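Local coordinates for aminoglycoside phosphotransferase (Alicyclobacillus acidocaldarius subsp. acidocaldarius, PDB 4PDY), which probably transfers a phosphate group to a small-molecule acceptor, using a protein kinase-like fold, at residues K58-I62 with I242-L246; Q72-A77 with A137-F141; C222-V226 with P251-D255. All coordinates share one frame; numbering follows the deposited sequence. Where two conformers were deposited one is given.

Contact 1. Residues K58-I62 with I242-L246; sequences KRSSI and IDFEL
Glu245 reaches from the loop after strand 239-241 to the end of strand 54-60 and the turn beyond it, where it meets Lys58, Ser60 and Ile62. The pairing joins the N-terminal sheet to the part of the second lobe that carries the Ile-Asp-Phe-Glu sequence, which probably corresponds to the DFG segment of protein kinases. At the root of the side chain, Glu245 CB lies 4.0 Å from Ile62 CG2, and the two side chains cross at about a right angle. CG stays against the same methyl. The chain runs extended beyond CG (chi2 178°), which carries the carboxylate past Ile62 to the polar residues of the strand. There CD passes close to the Ser60 hydroxyl. OE1 takes a hydrogen bond from a water, 3.0 Å from that water's oxygen; the same water accepts from Ser61 N and so bridges the two segments. Glu245 OE2 forms a salt bridge with Lys58, whose NZ stands 2.9 Å away. The ammonium approaches from above, 47° out of the carboxylate plane, and bends at chi2 (66°) and chi4 of the lysine bring it there. OE2 is also hydrogen-bonded to Tyr106 on the neighbouring strand 103-109. Lys58 NZ has a second, long salt bridge to Asp243 OD2, at 3.8 Å. In the conformer described, Ser60 OG accepts from Ile62 N at 3.0 Å, an ST turn where the strand ends. Asp243 OD1 takes a weak bond from Glu245 N. Ile242, just before Asp243, touches the bound histidine. With one ammonium shared by two carboxylates, the lysine is held mainly by Glu245 and only loosely by Asp243, and attraction between charges probably does much to keep strand and loop together here.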
ATOM      1  N   LYS A  58       6.994   5.345 -17.168  1.00 10.31           N
ATOM      2  CA  LYS A  58       7.585   5.274 -15.847  1.00 10.35           C
ATOM      3  C   LYS A  58       9.087   5.017 -15.945  1.00  9.64           C
ATOM      4  O   LYS A  58       9.504   4.065 -16.612  1.00 10.61           O
ATOM      5  CB  LYS A  58       6.938   4.131 -15.066  1.00 10.55           C
ATOM      6  CG  LYS A  58       7.513   3.923 -13.653  1.00 12.52           C
ATOM      7  CD  LYS A  58       7.219   5.087 -12.717  1.00 14.35           C
ATOM      8  CE  LYS A  58       7.814   4.904 -11.321  1.00 19.25           C
ATOM      9  NZ  LYS A  58       7.103   3.835 -10.581  1.00 21.64           N
ATOM     10  N   ARG A  59       9.855   5.883 -15.295  1.00 10.64           N
ATOM     11  CA  ARG A  59      11.257   5.667 -15.041  1.00 10.71           C
ATOM     12  C   ARG A  59      11.347   4.897 -13.721  1.00 13.00           C
ATOM     13  O   ARG A  59      10.874   5.373 -12.674  1.00 13.65           O
ATOM     14  CB  ARG A  59      11.984   6.987 -14.899  1.00 11.31           C
ATOM     15  CG  ARG A  59      13.460   6.837 -14.602  1.00 13.33           C
ATOM     16  CD  ARG A  59      14.142   8.165 -14.351  1.00 14.70           C
ATOM     17  NE  ARG A  59      14.431   8.901 -15.588  1.00 17.05           N
ATOM     18  CZ  ARG A  59      13.892  10.056 -15.973  1.00 17.58           C
ATOM     19  NH1 ARG A  59      12.942  10.670 -15.276  1.00 19.09           N
ATOM     20  NH2 ARG A  59      14.327  10.602 -17.098  1.00 19.92           N
ATOM     21  N   SER A  60      11.937   3.710 -13.781  0.50 12.31           N
ATOM     22  CA  SER A  60      12.020   2.830 -12.625  0.50 12.35           C
ATOM     23  C   SER A  60      13.464   2.386 -12.402  0.50 11.32           C
ATOM     24  O   SER A  60      14.311   2.498 -13.291  0.50 12.16           O
ATOM     25  CB  SER A  60      11.102   1.616 -12.832  0.50 10.30           C
ATOM     26  OG  SER A  60      11.137   0.722 -11.722  0.50 11.43           O
ATOM     27  N   SER A  61      13.748   1.909 -11.194  1.00 12.20           N
ATOM     28  CA  SER A  61      15.007   1.255 -10.906  1.00 13.21           C
ATOM     29  C   SER A  61      14.842  -0.260 -10.764  1.00 12.88           C
ATOM     30  O   SER A  61      15.806  -0.937 -10.432  1.00 15.65           O
ATOM     31  CB  SER A  61      15.669   1.899  -9.688  1.00 17.24           C
ATOM     32  OG  SER A  61      16.218   3.166 -10.057  1.00 23.19           O
ATOM     33  N   ILE A  62      13.675  -0.808 -11.092  1.00 11.43           N
ATOM     34  CA  ILE A  62      13.525  -2.264 -11.041  1.00 11.57           C
ATOM     35  C   ILE A  62      14.416  -2.929 -12.073  1.00 12.54           C
ATOM     36  O   ILE A  62      14.721  -2.375 -13.131  1.00 13.34           O
ATOM     37  CB  ILE A  62      12.076  -2.784 -11.205  1.00 14.52           C
ATOM     38  CG1 ILE A  62      11.502  -2.504 -12.597  1.00 15.31           C
ATOM     39  CG2 ILE A  62      11.186  -2.248 -10.106  1.00 16.72           C
ATOM     40  CD1 ILE A  62      10.151  -3.172 -12.776  1.00 16.86           C
ATOM     41  N   ILE A 242      -2.285   0.757 -10.756  1.00 10.71           N
ATOM     42  CA  ILE A 242      -1.030   0.987 -11.452  1.00 10.77           C
ATOM     43  C   ILE A 242       0.141   0.762 -10.472  1.00 10.22           C
ATOM     44  O   ILE A 242      -0.066   0.672  -9.253  1.00 10.60           O
ATOM     45  CB  ILE A 242      -0.964   2.365 -12.112  1.00 13.32           C
ATOM     46  CG1 ILE A 242      -0.989   3.424 -11.035  1.00 12.67           C
ATOM     47  CG2 ILE A 242      -2.144   2.540 -13.084  1.00 14.99           C
ATOM     48  CD1 ILE A 242      -0.732   4.814 -11.564  1.00 15.98           C
ATOM     49  N   ASP A 243       1.339   0.687 -11.021  1.00 10.44           N
ATOM     50  CA  ASP A 243       2.575   0.505 -10.239  1.00  9.79           C
ATOM     51  C   ASP A 243       2.626  -0.794  -9.439  1.00 10.10           C
ATOM     52  O   ASP A 243       2.376  -0.773  -8.242  1.00 12.04           O
ATOM     53  CB  ASP A 243       2.840   1.692  -9.312  1.00 11.53           C
ATOM     54  CG  ASP A 243       4.252   1.695  -8.760  1.00 13.05           C
ATOM     55  OD1 ASP A 243       5.017   0.757  -9.059  1.00 14.41           O
ATOM     56  OD2 ASP A 243       4.576   2.637  -8.008  1.00 22.18           O
ATOM     57  N   PHE A 244       2.934  -1.867 -10.156  1.00  8.75           N
ATOM     58  CA  PHE A 244       3.030  -3.206  -9.579  1.00  9.70           C
ATOM     59  C   PHE A 244       4.461  -3.533  -9.171  1.00 10.85           C
ATOM     60  O   PHE A 244       4.783  -4.692  -8.993  1.00 11.18           O
ATOM     61  CB  PHE A 244       2.481  -4.235 -10.583  1.00  9.84           C
ATOM     62  CG  PHE A 244       0.978  -4.247 -10.671  1.00  9.61           C
ATOM     63  CD1 PHE A 244       0.284  -3.347 -11.497  1.00 12.28           C
ATOM     64  CD2 PHE A 244       0.247  -5.126  -9.878  1.00 10.62           C
ATOM     65  CE1 PHE A 244      -1.103  -3.381 -11.544  1.00 12.51           C
ATOM     66  CE2 PHE A 244      -1.137  -5.144  -9.924  1.00 12.25           C
ATOM     67  CZ  PHE A 244      -1.802  -4.280 -10.752  1.00 12.10           C
ATOM     68  N   GLU A 245       5.309  -2.536  -8.971  1.00 10.27           N
ATOM     69  CA  GLU A 245       6.736  -2.771  -8.722  1.00 10.65           C
ATOM     70  C   GLU A 245       7.009  -3.431  -7.367  1.00 10.83           C
ATOM     71  O   GLU A 245       8.039  -4.062  -7.209  1.00 13.50           O
ATOM     72  CB  GLU A 245       7.515  -1.465  -8.855  1.00 10.74           C
ATOM     73  CG  GLU A 245       7.461  -0.896 -10.253  1.00 12.01           C
ATOM     74  CD  GLU A 245       8.177   0.422 -10.404  1.00 15.33           C
ATOM     75  OE1 GLU A 245       9.027   0.767  -9.572  1.00 16.87           O
ATOM     76  OE2 GLU A 245       7.855   1.139 -11.382  1.00 17.13           O
ATOM     77  N   LEU A 246       6.129  -3.211  -6.401  1.00 10.08           N
ATOM     78  CA  LEU A 246       6.280  -3.862  -5.088  1.00 10.66           C
ATOM     79  C   LEU A 246       5.468  -5.144  -4.955  1.00 10.93           C
ATOM     80  O   LEU A 246       5.538  -5.807  -3.911  1.00 13.38           O
ATOM     81  CB  LEU A 246       5.900  -2.876  -3.987  1.00 13.43           C
ATOM     82  CG  LEU A 246       6.769  -1.635  -3.879  1.00 16.76           C
ATOM     83  CD1 LEU A 246       6.335  -0.779  -2.716  1.00 18.40           C
ATOM     84  CD2 LEU A 246       8.236  -2.005  -3.753  1.00 20.82           C
TER
HETATM   85  O   HOH W   1      11.742   2.068  -9.110  1.00 37.99           O

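Contact 2. Residues Q72-A77 with A137-F141; sequences QCLRHA and ATRSF
His76 and Phe141 both turn CG away from their own backbone N (chi1 172° and -179°), and this sends the two side chains past each other in opposite directions until one edge of the phenyl lies over the imidazole. His76 belongs to helix 64-79, which follows strand 54-60 and probably corresponds to helix C of the kinase-like fold; Phe141 closes a type II beta turn, Thr138 to Phe141, just after helix 121-137. The ring planes are 31° apart, neither a true stack nor edge-to-face. Each ring instead receives the other residue's CB over a face: Phe141 CB sits 4.2 Å from the His76 centroid, a CH-pi contact that His76 CB returns. Phe141 CD1 lies over the same imidazole, toward its rim. The far end of the phenyl presses on the helix backbone, with CE2 3.4 Å from Cys73 CA. Deeper in, Ala77 CB meets Ala137 CB at 3.8 Å, with Phe82 covering both. The Thr138 hydroxyl bonds to Phe134 O and Trp221 N, and its methyl faces the helix. At the edge of the imidazole, Ala137 O lies near the ring plane, 3.1 Å from the carbon CD2 of His76, and makes no direct hydrogen bond to NE2. A water in that plane joins His76 NE2 to Arg139 O, 2.7 Å from each. Obliquely beside the phenyl, Cys73 SG lies 3.6 Å from Thr138 CG2.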
ATOM      1  N   GLN A  72       4.467 -10.730 -16.861  1.00 12.62           N
ATOM      2  CA  GLN A  72       3.917 -12.096 -16.927  1.00 12.22           C
ATOM      3  C   GLN A  72       2.850 -12.377 -15.880  1.00 11.11           C
ATOM      4  O   GLN A  72       1.881 -13.078 -16.157  1.00 12.23           O
ATOM      5  CB  GLN A  72       5.005 -13.172 -16.853  1.00 14.45           C
ATOM      6  CG  GLN A  72       5.894 -13.257 -18.075  1.00 14.16           C
ATOM      7  CD  GLN A  72       5.136 -13.565 -19.349  1.00 16.75           C
ATOM      8  OE1 GLN A  72       4.441 -14.579 -19.452  1.00 20.21           O
ATOM      9  NE2 GLN A  72       5.266 -12.687 -20.326  1.00 18.03           N
ATOM     10  N   CYS A  73       3.045 -11.839 -14.679  1.00 10.13           N
ATOM     11  CA  CYS A  73       2.053 -11.939 -13.631  1.00 10.42           C
ATOM     12  C   CYS A  73       0.734 -11.328 -14.058  1.00 11.60           C
ATOM     13  O   CYS A  73      -0.323 -11.937 -13.896  1.00 11.19           O
ATOM     14  CB  CYS A  73       2.567 -11.279 -12.362  1.00 12.06           C
ATOM     15  SG  CYS A  73       1.356 -11.407 -11.058  1.00 13.75           S
ATOM     16  N   LEU A  74       0.796 -10.108 -14.584  1.00 10.96           N
ATOM     17  CA  LEU A  74      -0.423  -9.460 -15.043  1.00 11.38           C
ATOM     18  C   LEU A  74      -1.056 -10.181 -16.212  1.00 11.45           C
ATOM     19  O   LEU A  74      -2.291 -10.276 -16.277  1.00 13.92           O
ATOM     20  CB  LEU A  74      -0.150  -7.989 -15.317  1.00 11.78           C
ATOM     21  CG  LEU A  74      -0.041  -7.193 -14.003  1.00 16.33           C
ATOM     22  CD1 LEU A  74       0.651  -5.862 -14.225  1.00 22.05           C
ATOM     23  CD2 LEU A  74      -1.409  -7.036 -13.342  1.00 16.67           C
ATOM     24  N   ARG A  75      -0.269 -10.702 -17.142  0.50 11.61           N
ATOM     25  CA  ARG A  75      -0.886 -11.439 -18.235  0.50 13.15           C
ATOM     26  C   ARG A  75      -1.515 -12.735 -17.730  0.50 12.28           C
ATOM     27  O   ARG A  75      -2.562 -13.155 -18.229  0.50 12.64           O
ATOM     28  CB  ARG A  75       0.106 -11.683 -19.356  0.50 12.70           C
ATOM     29  CG  ARG A  75       0.277 -10.439 -20.213  0.50 15.92           C
ATOM     30  CD  ARG A  75       1.168 -10.664 -21.412  0.50 15.54           C
ATOM     31  NE  ARG A  75       1.622  -9.408 -22.010  0.50 16.84           N
ATOM     32  CZ  ARG A  75       2.659  -9.333 -22.832  0.50 15.85           C
ATOM     33  NH1 ARG A  75       3.335 -10.425 -23.132  0.50 19.60           N
ATOM     34  NH2 ARG A  75       3.036  -8.174 -23.335  0.50 19.38           N
ATOM     35  N   HIS A  76      -0.894 -13.371 -16.732  1.00 11.86           N
ATOM     36  CA  HIS A  76      -1.531 -14.537 -16.121  1.00 12.22           C
ATOM     37  C   HIS A  76      -2.876 -14.164 -15.486  1.00 12.26           C
ATOM     38  O   HIS A  76      -3.912 -14.811 -15.721  1.00 14.17           O
ATOM     39  CB  HIS A  76      -0.611 -15.157 -15.075  1.00 11.76           C
ATOM     40  CG  HIS A  76      -1.291 -16.222 -14.291  1.00 13.30           C
ATOM     41  ND1 HIS A  76      -1.262 -17.545 -14.660  1.00 17.06           N
ATOM     42  CD2 HIS A  76      -2.108 -16.147 -13.215  1.00 14.73           C
ATOM     43  CE1 HIS A  76      -1.999 -18.252 -13.819  1.00 16.69           C
ATOM     44  NE2 HIS A  76      -2.537 -17.420 -12.948  1.00 16.35           N
ATOM     45  N   ALA A  77      -2.863 -13.105 -14.697  1.00 11.02           N
ATOM     46  CA  ALA A  77      -4.085 -12.625 -14.075  1.00 12.58           C
ATOM     47  C   ALA A  77      -5.172 -12.349 -15.131  1.00 14.44           C
ATOM     48  O   ALA A  77      -6.338 -12.709 -14.970  1.00 13.97           O
ATOM     49  CB  ALA A  77      -3.787 -11.378 -13.249  1.00 13.23           C
ATOM     50  N   ALA A 137      -6.778 -13.877  -8.944  1.00 11.59           N
ATOM     51  CA  ALA A 137      -6.318 -14.165 -10.303  1.00 10.50           C
ATOM     52  C   ALA A 137      -4.863 -14.606 -10.394  1.00 10.77           C
ATOM     53  O   ALA A 137      -4.438 -15.063 -11.443  1.00 12.65           O
ATOM     54  CB  ALA A 137      -6.538 -12.955 -11.211  1.00 11.33           C
ATOM     55  N   THR A 138      -4.108 -14.415  -9.314  1.00 11.42           N
ATOM     56  CA  THR A 138      -2.692 -14.769  -9.289  1.00 12.14           C
ATOM     57  C   THR A 138      -2.368 -15.944  -8.361  1.00 13.16           C
ATOM     58  O   THR A 138      -1.202 -16.241  -8.112  1.00 13.36           O
ATOM     59  CB  THR A 138      -1.819 -13.561  -8.913  1.00 12.16           C
ATOM     60  OG1 THR A 138      -2.241 -13.017  -7.659  1.00 10.96           O
ATOM     61  CG2 THR A 138      -1.904 -12.479  -9.993  1.00 12.76           C
ATOM     62  N   ARG A 139      -3.405 -16.605  -7.861  1.00 13.48           N
ATOM     63  CA  ARG A 139      -3.211 -17.783  -7.012  1.00 14.35           C
ATOM     64  C   ARG A 139      -2.326 -18.776  -7.748  1.00 14.86           C
ATOM     65  O   ARG A 139      -2.467 -19.000  -8.945  1.00 15.46           O
ATOM     66  CB  ARG A 139      -4.584 -18.408  -6.743  1.00 18.47           C
ATOM     67  CG  ARG A 139      -4.617 -19.555  -5.762  1.00 24.06           C
ATOM     68  CD  ARG A 139      -6.055 -19.896  -5.373  1.00 33.19           C
ATOM     69  NE  ARG A 139      -6.578 -19.011  -4.323  1.00 40.43           N
ATOM     70  CZ  ARG A 139      -6.594 -19.289  -3.014  1.00 39.07           C
ATOM     71  NH1 ARG A 139      -6.117 -20.437  -2.554  1.00 47.78           N
ATOM     72  NH2 ARG A 139      -7.081 -18.408  -2.150  1.00 45.16           N
ATOM     73  N   SER A 140      -1.393 -19.373  -7.017  1.00 15.84           N
ATOM     74  CA  SER A 140      -0.525 -20.396  -7.573  1.00 19.32           C
ATOM     75  C   SER A 140       0.483 -19.898  -8.618  1.00 17.97           C
ATOM     76  O   SER A 140       1.233 -20.719  -9.149  1.00 21.78           O
ATOM     77  CB  SER A 140      -1.334 -21.568  -8.167  1.00 22.60           C
ATOM     78  OG  SER A 140      -2.122 -22.213  -7.175  1.00 33.95           O
ATOM     79  N   PHE A 141       0.535 -18.587  -8.901  1.00 16.65           N
ATOM     80  CA  PHE A 141       1.439 -18.075  -9.935  1.00 16.38           C
ATOM     81  C   PHE A 141       2.774 -17.709  -9.311  1.00 13.35           C
ATOM     82  O   PHE A 141       2.839 -16.813  -8.468  1.00 14.21           O
ATOM     83  CB  PHE A 141       0.876 -16.828 -10.634  1.00 14.76           C
ATOM     84  CG  PHE A 141       1.794 -16.296 -11.715  1.00 13.17           C
ATOM     85  CD1 PHE A 141       1.912 -16.960 -12.920  1.00 14.64           C
ATOM     86  CD2 PHE A 141       2.632 -15.219 -11.476  1.00 13.38           C
ATOM     87  CE1 PHE A 141       2.796 -16.519 -13.891  1.00 14.60           C
ATOM     88  CE2 PHE A 141       3.529 -14.774 -12.432  1.00 14.78           C
ATOM     89  CZ  PHE A 141       3.599 -15.419 -13.655  1.00 14.96           C
TER
HETATM   90  O   HOH W   2      -4.188 -18.326 -10.947  1.00 17.16           O

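Contact 3. Residues C222-V226 with P251-D255; sequences CHLDV and PRALD
The flat carboxylate of Asp255 faces the backbone of His223 and Leu224, each oxygen using its syn lone pair, while the His223 ring turns away, with Asp225 C at its edge and Phe244 paired to it edge-to-face. Its NE2 probably donates to Ile242 O, and ND1 accepts from Asp225 N, tilted 31° from the ring plane. His223-Leu224-Asp225 opens the HxDxxxxN (Brenner) motif of this family, and an aspartate early in the following helix, 252-266, holds the motif's backbone, probably as the helix F aspartate does in protein kinases. Asp255 OD2 accepts from His223 N at 2.8 Å (158°), and OD1 from Leu224 N at 3.0 Å (156°). Two nearly matched bonds fix the rotation of the carboxylate and satisfy two consecutive N-H groups in a buried place. Cys222 CB crowds Asp255 OD2 at 3.2 Å. Val226 CG2 and Leu224 CD2 both approach OD1. An asparagine here would keep one acceptor, but its amide NH2 would probably face the other backbone N-H, leaving that group without its mate. Leu224 CD2 also packs on Leu254 CB, 4.1 Å away. Cys222 SG comes within 3.2 Å of Pro251 O.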
ATOM      1  N   CYS A 222      -0.035  -9.899  -3.605  1.00  9.33           N
ATOM      2  CA  CYS A 222      -0.520  -8.597  -3.160  1.00  9.71           C
ATOM      3  C   CYS A 222       0.144  -7.507  -3.980  1.00 10.01           C
ATOM      4  O   CYS A 222       1.227  -7.687  -4.510  1.00 10.19           O
ATOM      5  CB  CYS A 222      -0.237  -8.352  -1.668  1.00 10.37           C
ATOM      6  SG  CYS A 222      -1.361  -9.175  -0.534  1.00 13.00           S
ATOM      7  N   HIS A 223      -0.551  -6.370  -4.074  1.00  8.83           N
ATOM      8  CA  HIS A 223      -0.028  -5.204  -4.763  1.00  9.50           C
ATOM      9  C   HIS A 223       1.040  -4.482  -3.929  1.00  9.99           C
ATOM     10  O   HIS A 223       2.082  -4.088  -4.435  1.00  9.74           O
ATOM     11  CB  HIS A 223      -1.194  -4.269  -5.079  1.00 10.24           C
ATOM     12  CG  HIS A 223      -0.797  -3.010  -5.784  1.00 10.62           C
ATOM     13  ND1 HIS A 223      -0.424  -1.877  -5.104  1.00  9.57           N
ATOM     14  CD2 HIS A 223      -0.746  -2.700  -7.100  1.00 10.86           C
ATOM     15  CE1 HIS A 223      -0.175  -0.907  -5.976  1.00 11.29           C
ATOM     16  NE2 HIS A 223      -0.339  -1.396  -7.183  1.00 10.36           N
ATOM     17  N   LEU A 224       0.761  -4.308  -2.634  1.00 10.84           N
ATOM     18  CA  LEU A 224       1.735  -3.793  -1.653  1.00 12.00           C
ATOM     19  C   LEU A 224       2.185  -2.349  -1.866  1.00 11.21           C
ATOM     20  O   LEU A 224       3.166  -1.912  -1.286  1.00 13.93           O
ATOM     21  CB  LEU A 224       2.941  -4.718  -1.516  1.00 12.34           C
ATOM     22  CG  LEU A 224       2.587  -6.159  -1.111  1.00 13.19           C
ATOM     23  CD1 LEU A 224       3.811  -7.059  -1.033  1.00 14.89           C
ATOM     24  CD2 LEU A 224       1.822  -6.186   0.207  1.00 16.00           C
ATOM     25  N   ASP A 225       1.421  -1.574  -2.641  1.00 11.53           N
ATOM     26  CA  ASP A 225       1.640  -0.128  -2.676  1.00 12.31           C
ATOM     27  C   ASP A 225       0.296   0.564  -2.832  1.00 11.34           C
ATOM     28  O   ASP A 225       0.040   1.331  -3.781  1.00 12.23           O
ATOM     29  CB  ASP A 225       2.609   0.231  -3.790  1.00 13.88           C
ATOM     30  CG  ASP A 225       3.229   1.601  -3.612  1.00 15.29           C
ATOM     31  OD1 ASP A 225       3.079   2.222  -2.530  1.00 19.42           O
ATOM     32  OD2 ASP A 225       3.876   2.054  -4.571  1.00 18.18           O
ATOM     33  N   VAL A 226      -0.557   0.316  -1.859  1.00 11.41           N
ATOM     34  CA  VAL A 226      -1.953   0.701  -1.889  1.00 11.52           C
ATOM     35  C   VAL A 226      -2.112   2.103  -1.348  1.00 12.60           C
ATOM     36  O   VAL A 226      -2.448   2.326  -0.183  1.00 15.57           O
ATOM     37  CB  VAL A 226      -2.813  -0.310  -1.108  1.00 13.07           C
ATOM     38  CG1 VAL A 226      -4.278   0.054  -1.192  1.00 14.18           C
ATOM     39  CG2 VAL A 226      -2.557  -1.719  -1.645  1.00 13.26           C
ATOM     40  N   PRO A 251       0.388 -12.849   1.827  1.00 12.00           N
ATOM     41  CA  PRO A 251      -0.953 -13.105   2.313  1.00 12.27           C
ATOM     42  C   PRO A 251      -1.882 -11.936   2.024  1.00 11.31           C
ATOM     43  O   PRO A 251      -1.499 -10.787   2.203  1.00 11.36           O
ATOM     44  CB  PRO A 251      -0.749 -13.294   3.815  1.00 13.56           C
ATOM     45  CG  PRO A 251       0.647 -13.806   3.941  1.00 16.37           C
ATOM     46  CD  PRO A 251       1.398 -13.033   2.884  1.00 13.80           C
ATOM     47  N   ARG A 252      -3.108 -12.268   1.641  1.00 11.07           N
ATOM     48  CA  ARG A 252      -4.119 -11.282   1.311  1.00 10.41           C
ATOM     49  C   ARG A 252      -4.350 -10.264   2.421  1.00 11.34           C
ATOM     50  O   ARG A 252      -4.640  -9.089   2.157  1.00 12.33           O
ATOM     51  CB  ARG A 252      -5.412 -11.986   0.916  1.00 11.87           C
ATOM     52  CG  ARG A 252      -6.433 -11.071   0.292  1.00 12.05           C
ATOM     53  CD  ARG A 252      -7.593 -11.808  -0.327  1.00 11.85           C
ATOM     54  NE  ARG A 252      -8.511 -12.323   0.698  1.00 11.91           N
ATOM     55  CZ  ARG A 252      -9.812 -12.527   0.517  1.00 12.50           C
ATOM     56  NH1 ARG A 252     -10.383 -12.262  -0.662  1.00 11.57           N
ATOM     57  NH2 ARG A 252     -10.566 -12.962   1.520  1.00 13.97           N
ATOM     58  N   ALA A 253      -4.217 -10.681   3.669  1.00 11.40           N
ATOM     59  CA  ALA A 253      -4.378  -9.800   4.801  1.00  9.97           C
ATOM     60  C   ALA A 253      -3.496  -8.549   4.742  1.00 10.85           C
ATOM     61  O   ALA A 253      -3.839  -7.516   5.339  1.00 11.71           O
ATOM     62  CB  ALA A 253      -4.096 -10.573   6.098  1.00 11.10           C
ATOM     63  N   LEU A 254      -2.338  -8.641   4.089  1.00 11.35           N
ATOM     64  CA  LEU A 254      -1.473  -7.462   3.999  1.00 11.66           C
ATOM     65  C   LEU A 254      -2.121  -6.325   3.205  1.00 11.49           C
ATOM     66  O   LEU A 254      -2.190  -5.214   3.703  1.00 10.96           O
ATOM     67  CB  LEU A 254      -0.128  -7.806   3.405  1.00 12.98           C
ATOM     68  CG  LEU A 254       0.803  -8.665   4.274  1.00 17.36           C
ATOM     69  CD1 LEU A 254       2.123  -8.893   3.564  1.00 18.88           C
ATOM     70  CD2 LEU A 254       1.036  -8.034   5.638  1.00 22.61           C
ATOM     71  N   ASP A 255      -2.633  -6.621   2.018  1.00 10.34           N
ATOM     72  CA  ASP A 255      -3.313  -5.594   1.245  1.00 11.00           C
ATOM     73  C   ASP A 255      -4.570  -5.136   1.986  1.00 11.18           C
ATOM     74  O   ASP A 255      -4.881  -3.943   2.015  1.00 10.64           O
ATOM     75  CB  ASP A 255      -3.675  -6.113  -0.152  1.00 11.69           C
ATOM     76  CG  ASP A 255      -2.574  -5.885  -1.225  1.00 11.28           C
ATOM     77  OD1 ASP A 255      -1.546  -5.193  -0.991  1.00 12.00           O
ATOM     78  OD2 ASP A 255      -2.759  -6.470  -2.328  1.00 11.02           O
TER

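In the fold
Contact 3 is core, wholly within the second lobe; contact 2 is partly buried and contact 1 lies at the surface, and both of these tie the first lobe to the second. Strand 54-60 and helix 64-79, consecutive in the chain, supply the first-lobe sides of contacts 1 and 2. The chemistry shifts accordingly: charges and water in contact 1, rings and small apolar groups in contact 2, a buried carboxylate on backbone N-H groups in contact 3. Loop 242-246 links all three: Phe244 CD1 packs 3.7 Å from Leu74 CD1 of contact 2, and Ile242 O probably accepts from His223 NE2 of contact 3.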